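PDB 1K5C: endopolygalacturonase from Chondrostereum purpureum, which probably hydrolyses the alpha-1,4 bonds between galacturonosyl units inside polygalacturonan chains, as a glycoside hydrolase of family 28. Local coordinates for residues L60-G65 against F100-G105; D9-I14 against N31-N36; T42-G47 against N69-D74; G107-F112 against L131-I136. All blocks are in the same frame, centred on the assembly; numbering follows the deposited sequence. Where two conformers were deposited one is given.

Contact 1: L60-G65 against F100-G105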
# COMPACT_ATOMS: atom_id res chain seq x y z
N LEU A 60 11.18 -9.10 -8.50
CA LEU A 60 12.25 -9.00 -9.48
C LEU A 60 13.44 -8.19 -8.94
O LEU A 60 14.56 -8.34 -9.47
CB LEU A 60 11.74 -8.36 -10.78
CG LEU A 60 10.59 -9.11 -11.47
CD1 LEU A 60 10.24 -8.39 -12.78
CD2 LEU A 60 10.94 -10.59 -11.70
N PHE A 61 13.20 -7.41 -7.88
CA PHE A 61 14.24 -6.64 -7.19
C PHE A 61 14.02 -6.86 -5.71
O PHE A 61 12.90 -6.63 -5.25
CB PHE A 61 14.11 -5.15 -7.53
CG PHE A 61 15.06 -4.26 -6.72
CD1 PHE A 61 16.36 -4.13 -7.08
CD2 PHE A 61 14.60 -3.58 -5.58
CE1 PHE A 61 17.22 -3.31 -6.34
CE2 PHE A 61 15.45 -2.74 -4.89
CZ PHE A 61 16.78 -2.62 -5.26
N THR A 62 15.06 -7.25 -4.99
CA THR A 62 15.00 -7.39 -3.54
C THR A 62 16.21 -6.66 -2.93
O THR A 62 17.34 -6.93 -3.35
CB THR A 62 15.06 -8.85 -3.10
OG1 THR A 62 13.97 -9.58 -3.69
CG2 THR A 62 14.90 -8.99 -1.58
N ILE A 63 15.95 -5.83 -1.94
CA ILE A 63 17.04 -5.23 -1.16
C ILE A 63 16.72 -5.51 0.30
O ILE A 63 15.58 -5.36 0.77
CB ILE A 63 17.22 -3.74 -1.49
CG1 ILE A 63 18.45 -3.18 -0.72
CG2 ILE A 63 15.97 -2.89 -1.26
CD1 ILE A 63 18.93 -1.87 -1.27
N ASP A 64 17.75 -6.00 1.01
CA ASP A 64 17.60 -6.42 2.42
C ASP A 64 18.84 -5.98 3.15
O ASP A 64 19.95 -6.42 2.79
CB ASP A 64 17.42 -7.93 2.47
CG ASP A 64 17.13 -8.48 3.83
OD1 ASP A 64 16.98 -7.71 4.78
OD2 ASP A 64 17.04 -9.73 3.92
N GLY A 65 18.70 -5.14 4.16
CA GLY A 65 19.86 -4.73 4.96
C GLY A 65 19.37 -3.94 6.17
O GLY A 65 18.17 -3.70 6.32
N PHE A 100 6.81 -6.36 -7.55
CA PHE A 100 7.93 -5.95 -8.40
C PHE A 100 9.18 -5.80 -7.55
O PHE A 100 10.21 -6.44 -7.82
CB PHE A 100 7.48 -4.71 -9.17
CG PHE A 100 8.50 -4.13 -10.13
CD1 PHE A 100 9.56 -4.88 -10.65
CD2 PHE A 100 8.37 -2.81 -10.53
CE1 PHE A 100 10.46 -4.27 -11.53
CE2 PHE A 100 9.25 -2.20 -11.39
CZ PHE A 100 10.32 -2.94 -11.90
N LEU A 101 9.10 -4.89 -6.55
CA LEU A 101 10.18 -4.66 -5.61
C LEU A 101 9.81 -5.23 -4.24
O LEU A 101 8.66 -5.17 -3.82
CB LEU A 101 10.42 -3.16 -5.39
CG LEU A 101 11.20 -2.40 -6.45
CD1 LEU A 101 10.58 -2.38 -7.76
CD2 LEU A 101 11.49 -0.99 -5.95
N LYS A 102 10.85 -5.70 -3.54
CA LYS A 102 10.73 -6.13 -2.13
C LYS A 102 11.82 -5.43 -1.34
O LYS A 102 12.99 -5.49 -1.70
CB LYS A 102 10.92 -7.66 -2.03
CG LYS A 102 11.04 -8.21 -0.62
CD LYS A 102 9.78 -7.95 0.15
CE LYS A 102 9.21 -9.16 0.80
NZ LYS A 102 7.99 -8.83 1.59
N ILE A 103 11.41 -4.76 -0.25
CA ILE A 103 12.31 -4.01 0.64
C ILE A 103 12.17 -4.60 2.04
O ILE A 103 11.05 -4.65 2.59
CB ILE A 103 12.01 -2.52 0.65
CG1 ILE A 103 12.10 -1.92 -0.76
CG2 ILE A 103 12.94 -1.79 1.64
CD1 ILE A 103 11.64 -0.49 -0.88
N LYS A 104 13.30 -5.09 2.60
CA LYS A 104 13.33 -5.74 3.88
C LYS A 104 14.40 -5.08 4.77
O LYS A 104 15.40 -4.54 4.25
CB LYS A 104 13.72 -7.24 3.73
CG LYS A 104 12.84 -8.04 2.84
CD LYS A 104 13.21 -9.50 2.93
CE LYS A 104 13.17 -10.24 1.66
NZ LYS A 104 13.54 -11.64 2.06
N GLY A 105 14.25 -5.24 6.07
CA GLY A 105 15.26 -4.80 7.02
C GLY A 105 14.88 -3.42 7.59
O GLY A 105 13.81 -3.25 8.16
O HOH W 1 16.26 -11.37 1.84
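The carbonyl oxygen of Phe100 is gripped by two backbone amides at once: Leu60 N at 2.9 Å from Phe100 O, tilted from the carbonyl plane, and Phe61 N at 3.1 Å from Phe100 O, close to the carbonyl axis. Beyond this fork strands 61-65 and 101-104 run parallel, and the amides bond back and forth: Lys102 N gives to Phe61 O (2.8 Å), Ile63 N to Lys102 O, Lys104 N to Ile63 O, and Gly65 N only weakly to Lys104 O. Neighbours like these, one coil apart, build a sheet of the right-handed parallel beta-helix of family 28. On the buried face Phe61 CD2 rests on Leu101 CG at 3.7 Å, and Ile63 and Ile103 lie side by side; before the strands begin, Leu60 CB meets the edge of the Phe100 ring. The other face is polar. With chi1 at -175° Asp64 CG points away from the backbone N, which lays the carboxylate against the Lys104 chain, with Asp64 OD1 3.5 Å from Lys104 CB. The charges stay beyond salt-bridge range, Asp64 OD2 to Lys104 NZ 4.4 Å, and one water joins them, donating a hydrogen bond to Asp64 OD2 and accepting one from Lys104 NZ. Lys102 leads away to Ser123 OG and Gly125 O. The opposite charges of Asp64 and Lys104 are thus linked by water instead of touching, probably a softer pairing.

Contact 2: D9-I14 against N31-N36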
# COMPACT_ATOMS: atom_id res chain seq x y z
N ASP A 9 24.99 -9.58 -12.10
CA ASP A 9 26.09 -10.29 -11.47
C ASP A 9 26.93 -9.37 -10.58
O ASP A 9 27.41 -9.89 -9.54
CB ASP A 9 26.92 -10.99 -12.58
CG ASP A 9 25.91 -11.89 -13.33
OD1 ASP A 9 25.36 -12.86 -12.75
OD2 ASP A 9 25.63 -11.57 -14.53
N ASP A 10 27.08 -8.10 -10.86
CA ASP A 10 27.83 -7.20 -9.97
C ASP A 10 27.19 -7.10 -8.62
O ASP A 10 27.82 -6.76 -7.62
CB ASP A 10 27.84 -5.77 -10.60
CG ASP A 10 28.87 -5.58 -11.69
OD1 ASP A 10 29.75 -6.48 -11.91
OD2 ASP A 10 28.82 -4.53 -12.34
N ALA A 11 25.87 -7.33 -8.56
CA ALA A 11 25.14 -7.08 -7.33
C ALA A 11 25.56 -7.94 -6.18
O ALA A 11 25.45 -7.50 -5.06
CB ALA A 11 23.65 -7.27 -7.61
N LYS A 12 26.09 -9.12 -6.51
CA LYS A 12 26.52 -10.01 -5.44
C LYS A 12 27.85 -9.61 -4.86
O LYS A 12 28.26 -10.27 -3.87
CB LYS A 12 26.54 -11.45 -5.99
CG LYS A 12 27.75 -11.74 -6.79
CD LYS A 12 27.68 -12.89 -7.81
CE LYS A 12 29.04 -13.17 -8.43
NZ LYS A 12 29.73 -11.89 -8.76
N ASP A 13 28.55 -8.64 -5.47
CA ASP A 13 29.91 -8.31 -5.06
C ASP A 13 30.04 -7.00 -4.29
O ASP A 13 31.08 -6.37 -4.40
CB ASP A 13 30.80 -8.23 -6.32
CG ASP A 13 31.05 -9.61 -6.88
OD1 ASP A 13 31.36 -10.50 -6.05
OD2 ASP A 13 30.99 -9.68 -8.12
N ILE A 14 29.03 -6.60 -3.54
CA ILE A 14 29.08 -5.34 -2.80
C ILE A 14 29.47 -5.49 -1.34
O ILE A 14 29.52 -4.44 -0.64
CB ILE A 14 27.76 -4.54 -2.94
CG1 ILE A 14 26.59 -5.26 -2.32
CG2 ILE A 14 27.46 -4.17 -4.39
CD1 ILE A 14 25.32 -4.42 -2.17
N ASN A 31 16.21 -13.20 -14.93
CA ASN A 31 17.13 -12.79 -13.85
C ASN A 31 16.43 -11.91 -12.84
O ASN A 31 15.41 -11.30 -13.14
CB ASN A 31 18.29 -11.96 -14.46
CG ASN A 31 19.23 -12.88 -15.23
OD1 ASN A 31 20.21 -13.30 -14.70
ND2 ASN A 31 18.90 -13.23 -16.48
N THR A 32 17.00 -11.87 -11.63
CA THR A 32 16.54 -10.91 -10.65
C THR A 32 17.71 -10.07 -10.15
O THR A 32 18.88 -10.47 -10.35
CB THR A 32 15.82 -11.56 -9.47
OG1 THR A 32 16.78 -12.40 -8.84
CG2 THR A 32 14.61 -12.36 -9.90
N LEU A 33 17.40 -8.94 -9.53
CA LEU A 33 18.41 -8.01 -8.98
C LEU A 33 18.26 -8.04 -7.48
O LEU A 33 17.25 -7.61 -6.96
CB LEU A 33 18.19 -6.64 -9.59
CG LEU A 33 19.16 -5.54 -9.03
CD1 LEU A 33 20.63 -5.96 -9.27
CD2 LEU A 33 18.87 -4.22 -9.71
N VAL A 34 19.28 -8.58 -6.82
CA VAL A 34 19.27 -8.77 -5.36
C VAL A 34 20.46 -8.04 -4.76
O VAL A 34 21.60 -8.27 -5.11
CB VAL A 34 19.34 -10.26 -5.03
CG1 VAL A 34 19.39 -10.51 -3.51
CG2 VAL A 34 18.09 -10.99 -5.61
N LEU A 35 20.15 -7.15 -3.80
CA LEU A 35 21.19 -6.41 -3.09
C LEU A 35 21.10 -6.69 -1.60
O LEU A 35 20.04 -6.50 -1.00
CB LEU A 35 21.05 -4.89 -3.33
CG LEU A 35 21.26 -4.41 -4.77
CD1 LEU A 35 20.74 -2.99 -4.95
CD2 LEU A 35 22.74 -4.54 -5.17
N ASN A 36 22.26 -7.09 -1.03
CA ASN A 36 22.38 -7.33 0.40
C ASN A 36 23.51 -6.45 0.93
O ASN A 36 24.65 -6.92 1.13
CB ASN A 36 22.69 -8.81 0.70
CG ASN A 36 21.50 -9.68 0.38
OD1 ASN A 36 20.42 -9.50 0.95
ND2 ASN A 36 21.65 -10.63 -0.53
O HOH W 2 24.43 -8.15 -2.57
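This is an apolar packing contact at the N-terminal end of the solenoid: the turn 9-14, in the loop between strands 4-5 and 19-22, lies against strand 33-35, the outermost strand of its sheet at this end. No direct hydrogen bond links the two segments, and the meeting is carried by a few methyl groups. Ala11 sits in the middle. Its CB points at the strand and reaches three residues in a row, lying 3.4 Å from Val34 O, 3.7 Å from Leu33 CD1 and 3.8 Å from Leu35 CD2. Both leucines bring a delta methyl up to it, so the Ala11 methyl sits on a pair of leucine methyls, with Val34 O beside it. Ile14 adds a second apolar touch: with CG1 set between the backbone N and the carbonyl carbon (chi1 65°), its CD1 comes to 4.0 Å from Leu35 CD2, the two side chains crossing at about a right angle. In this right-handed parallel beta-helix strand 33-35 ends its sheet, and the turn, with Val5 of strand 4-5 touching both Ala11 and Ile14, covers part of that end. On its other side strand 33-35 is bonded through its backbone to strand 61-65, while Leu33 and Leu35 pack on Phe61. One water bridges the two backbones, donating to Ala11 O at 2.8 Å and accepting from Asn36 N at 2.9 Å. Within the turn, Lys12 NZ forms a salt bridge with Asp13 OD2 and a hydrogen bond to Asp9 O, tying its outer residues together.

Contact 3: T42-G47 against N69-D74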
# COMPACT_ATOMS: atom_id res chain seq x y z
N THR A 42 25.23 3.31 2.27
CA THR A 42 24.47 4.20 1.37
C THR A 42 24.50 3.57 -0.01
O THR A 42 25.57 3.24 -0.53
CB THR A 42 25.10 5.57 1.34
OG1 THR A 42 24.98 6.19 2.66
CG2 THR A 42 24.38 6.53 0.35
N VAL A 43 23.31 3.42 -0.61
CA VAL A 43 23.17 2.92 -1.99
C VAL A 43 22.56 4.06 -2.76
O VAL A 43 21.45 4.51 -2.44
CB VAL A 43 22.27 1.71 -2.01
CG1 VAL A 43 22.08 1.21 -3.46
CG2 VAL A 43 22.80 0.59 -1.09
N THR A 44 23.27 4.56 -3.79
CA THR A 44 22.83 5.68 -4.58
C THR A 44 22.57 5.24 -5.99
O THR A 44 23.47 4.66 -6.63
CB THR A 44 23.90 6.81 -4.60
OG1 THR A 44 24.18 7.19 -3.22
CG2 THR A 44 23.44 8.05 -5.36
N MET A 45 21.36 5.50 -6.50
CA MET A 45 21.07 5.21 -7.89
C MET A 45 21.61 6.27 -8.82
O MET A 45 21.43 7.48 -8.56
CB MET A 45 19.55 5.17 -8.14
CG MET A 45 18.85 4.01 -7.64
SD MET A 45 17.15 3.88 -8.17
CE MET A 45 17.06 2.94 -9.71
N ALA A 46 22.26 5.82 -9.89
CA ALA A 46 22.88 6.75 -10.87
C ALA A 46 22.27 6.55 -12.24
O ALA A 46 22.72 7.23 -13.19
CB ALA A 46 24.39 6.53 -10.93
N GLY A 47 21.31 5.66 -12.41
CA GLY A 47 20.61 5.46 -13.68
C GLY A 47 19.33 4.69 -13.43
O GLY A 47 19.04 4.29 -12.30
N ASN A 69 20.77 3.44 3.71
CA ASN A 69 20.41 4.80 3.25
C ASN A 69 20.35 4.71 1.72
O ASN A 69 21.38 4.70 1.06
CB ASN A 69 21.49 5.76 3.72
CG ASN A 69 21.28 7.15 3.26
OD1 ASN A 69 20.14 7.59 3.09
ND2 ASN A 69 22.33 7.91 3.03
N PHE A 70 19.13 4.61 1.16
CA PHE A 70 18.95 4.47 -0.27
C PHE A 70 18.57 5.78 -0.87
O PHE A 70 17.52 6.36 -0.52
CB PHE A 70 17.91 3.36 -0.58
CG PHE A 70 17.84 2.99 -2.03
CD1 PHE A 70 17.16 3.77 -2.96
CD2 PHE A 70 18.45 1.79 -2.47
CE1 PHE A 70 17.08 3.42 -4.28
CE2 PHE A 70 18.40 1.44 -3.80
CZ PHE A 70 17.74 2.27 -4.71
N VAL A 71 19.42 6.30 -1.76
CA VAL A 71 19.30 7.63 -2.33
C VAL A 71 18.96 7.44 -3.80
O VAL A 71 19.82 7.08 -4.62
CB VAL A 71 20.64 8.41 -2.14
CG1 VAL A 71 20.55 9.78 -2.85
CG2 VAL A 71 20.99 8.51 -0.66
N GLY A 72 17.70 7.67 -4.15
CA GLY A 72 17.22 7.33 -5.50
C GLY A 72 17.60 8.31 -6.57
O GLY A 72 17.64 7.94 -7.75
N ALA A 73 17.81 9.60 -6.19
CA ALA A 73 18.18 10.64 -7.16
C ALA A 73 17.16 10.66 -8.34
O ALA A 73 17.52 10.98 -9.48
CB ALA A 73 19.63 10.49 -7.61
N ASP A 74 15.89 10.40 -8.03
CA ASP A 74 14.76 10.47 -8.95
C ASP A 74 14.85 9.45 -10.11
O ASP A 74 14.15 9.57 -11.10
CB ASP A 74 14.55 11.90 -9.47
CG ASP A 74 14.07 12.84 -8.41
OD1 ASP A 74 13.27 12.43 -7.57
OD2 ASP A 74 14.43 14.03 -8.53
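Two neighbouring coils of the parallel beta-helix meet where strand 42-45 pairs with strand 69-71, in register from Thr42 opposite Asn69 to Thr44 opposite Val71. Val43 N bonds to Asn69 O, Val71 N to Val43 O at 2.8 Å with a nearly straight N-H (171°), and Met45 N to Val71 O. Thr42 and Asn69 stand side by side on the partly exposed face. Asn69 ND2 donates to Thr42 OG1 at 3.2 Å, the hydroxyl tilted slightly from the amide plane, while in the conformer given Asn69 OD1 accepts from Lys110 NZ in the following coil, so the amide can be held from both sides along the stack. The hydrophobic interior of the solenoid lies on the opposite face of the sheet, and there the Phe70 ring meets Val43 and Met45: Val43 CG1 is 3.7 Å from Phe70 CE2, and Met45 CG 3.6 Å from Phe70 CZ. Met45 carries its sulfur on to the ring edge, SD 5.0 Å from the Phe70 centroid and 79° off the normal, a Met-aromatic contact. With CG anti to the backbone N (chi1 -170°), the Phe70 ring leans across the strand pair, and Val43 O lies over one of its faces toward the rim. A serine in place of Phe70 would probably leave Met45 CG and SD and the Val43 methyl without their common apolar partner and open a gap beside Tyr109 and Phe112, whose rings also meet it. Ala73 CB closes in on Met45 O at 3.6 Å beyond the paired residues.

Contact 4: G107-F112 against L131-I136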
# COMPACT_ATOMS: atom_id res chain seq x y z
N GLY A 107 16.08 1.17 7.59
CA GLY A 107 16.76 2.30 7.00
C GLY A 107 15.79 3.30 6.42
O GLY A 107 14.64 3.40 6.86
N THR A 108 16.26 4.04 5.42
CA THR A 108 15.53 5.14 4.80
C THR A 108 15.73 5.05 3.30
O THR A 108 16.87 5.02 2.84
CB THR A 108 16.02 6.51 5.31
OG1 THR A 108 15.87 6.54 6.73
CG2 THR A 108 15.22 7.66 4.76
N TYR A 109 14.62 5.00 2.56
CA TYR A 109 14.59 4.87 1.11
C TYR A 109 13.93 6.11 0.55
O TYR A 109 12.77 6.40 0.90
CB TYR A 109 13.78 3.61 0.69
CG TYR A 109 14.56 2.33 1.01
CD1 TYR A 109 14.76 1.87 2.28
CD2 TYR A 109 15.18 1.66 -0.06
CE1 TYR A 109 15.53 0.73 2.54
CE2 TYR A 109 15.96 0.53 0.19
CZ TYR A 109 16.13 0.06 1.48
OH TYR A 109 16.91 -1.05 1.68
N LYS A 110 14.65 6.83 -0.34
CA LYS A 110 14.13 8.13 -0.80
C LYS A 110 14.18 8.29 -2.30
O LYS A 110 15.13 7.89 -2.97
CB LYS A 110 15.04 9.25 -0.18
CG LYS A 110 15.12 9.23 1.33
CD LYS A 110 16.35 9.89 1.93
CE LYS A 110 17.63 8.96 1.77
NZ LYS A 110 18.71 9.71 2.51
N LYS A 111 13.16 8.99 -2.82
CA LYS A 111 13.26 9.69 -4.11
C LYS A 111 13.63 8.79 -5.26
O LYS A 111 14.59 8.98 -6.01
CB LYS A 111 14.23 10.88 -3.99
CG LYS A 111 13.68 12.01 -3.11
CD LYS A 111 12.56 12.76 -3.84
CE LYS A 111 12.10 14.01 -3.17
NZ LYS A 111 11.18 14.67 -4.17
N PHE A 112 12.81 7.72 -5.44
CA PHE A 112 12.86 6.98 -6.71
C PHE A 112 11.43 6.70 -7.14
O PHE A 112 10.46 6.90 -6.39
CB PHE A 112 13.71 5.70 -6.61
CG PHE A 112 13.21 4.70 -5.60
CD1 PHE A 112 12.24 3.77 -5.94
CD2 PHE A 112 13.78 4.71 -4.31
CE1 PHE A 112 11.85 2.80 -5.01
CE2 PHE A 112 13.38 3.77 -3.39
CZ PHE A 112 12.41 2.83 -3.72
N LEU A 131 11.82 1.44 9.36
CA LEU A 131 11.97 1.52 7.91
C LEU A 131 11.11 2.67 7.40
O LEU A 131 9.89 2.66 7.64
CB LEU A 131 11.58 0.17 7.29
CG LEU A 131 11.68 0.13 5.76
CD1 LEU A 131 13.12 0.31 5.26
CD2 LEU A 131 11.16 -1.21 5.27
N THR A 132 11.75 3.61 6.72
CA THR A 132 11.08 4.79 6.19
C THR A 132 11.20 4.80 4.69
O THR A 132 12.32 4.69 4.15
CB THR A 132 11.68 6.08 6.75
OG1 THR A 132 11.48 6.05 8.18
CG2 THR A 132 10.99 7.32 6.21
N LEU A 133 10.06 4.96 4.01
CA LEU A 133 10.00 5.17 2.55
C LEU A 133 9.50 6.60 2.35
O LEU A 133 8.43 6.96 2.87
CB LEU A 133 9.06 4.18 1.87
CG LEU A 133 9.61 2.78 1.55
CD1 LEU A 133 10.60 2.11 2.40
CD2 LEU A 133 8.42 1.84 1.22
N ASP A 134 10.27 7.43 1.63
CA ASP A 134 10.01 8.87 1.61
C ASP A 134 10.19 9.39 0.21
O ASP A 134 11.28 9.28 -0.37
CB ASP A 134 10.98 9.54 2.63
CG ASP A 134 10.73 11.03 2.83
OD1 ASP A 134 10.06 11.66 2.01
OD2 ASP A 134 11.18 11.52 3.89
N GLY A 135 9.12 9.94 -0.37
CA GLY A 135 9.26 10.59 -1.68
C GLY A 135 9.38 9.61 -2.83
O GLY A 135 10.02 9.94 -3.83
N ILE A 136 8.73 8.46 -2.70
CA ILE A 136 8.68 7.44 -3.75
C ILE A 136 7.41 7.65 -4.58
O ILE A 136 6.34 7.87 -4.02
CB ILE A 136 8.77 6.05 -3.14
CG1 ILE A 136 10.23 5.91 -2.49
CG2 ILE A 136 8.54 4.94 -4.17
CD1 ILE A 136 10.22 4.71 -1.60
O HOH W 3 13.59 4.68 9.23
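Strands 108-110 and 131-134 run parallel, 4.7 Å apart at closest approach and 10° from perfectly aligned, and four backbone bonds join them. Thr132 N gives to Gly107 O, Tyr109 N to Thr132 O, Asp134 N to Tyr109 O at 2.8 Å, and Lys111 N to Asp134 O, this last in the carbonyl plane. Gly107 has backbone angles that would jam a side chain against the preceding carbonyl, at the corner where the beta-helix coil turns; its oxygen also accepts from a water bound to Thr132 OG1. Inside, Tyr109 CE1 lies 3.7 Å from Leu131 CD1, and Leu133 runs alongside the tyrosine, its CD1 3.9 Å from Tyr109 CB. Past the strand pair, Phe112 takes over. Its CG stands between backbone N and carbonyl carbon (chi1 61°), turning one ring face to Ile136, whose CG1 sits 4.0 Å from the Phe112 centroid as a CH-pi contact while CD1 reaches 3.6 Å from Phe112 CZ. A glycine in place of Phe112 would probably leave the Ile136 methylene and CD1 methyl without the ring they rest on, opening a gap in the core. On the outer face Asp134 turns its carboxylate to Gln165 and Asn166. The chemistry thus separates by face: apolar and aromatic groups fill the interior, while outside Asp134 reaches on to the next coil.

Overall arrangement
All four contacts belong to the first coils of one right-handed parallel beta-helix. Along the chain contact 2 closes before contacts 3 and 1 open, their segments alternating, and contact 4 follows. Contacts 1 and 2, with centres 11 Å apart, share a sheet in which strand 33-35 lies next to strand 61-65. Contacts 3 and 4, 10 Å apart, meet on another wall, where strands 68-71 and 108-115 are neighbours and Asp74 N probably bonds to Lys111 O. Across the interior Ile63 and Ile103 pack on Tyr109. Coils stacked by strand pairing on two walls, and packed together between them, thus form the N-terminal part of the solenoid.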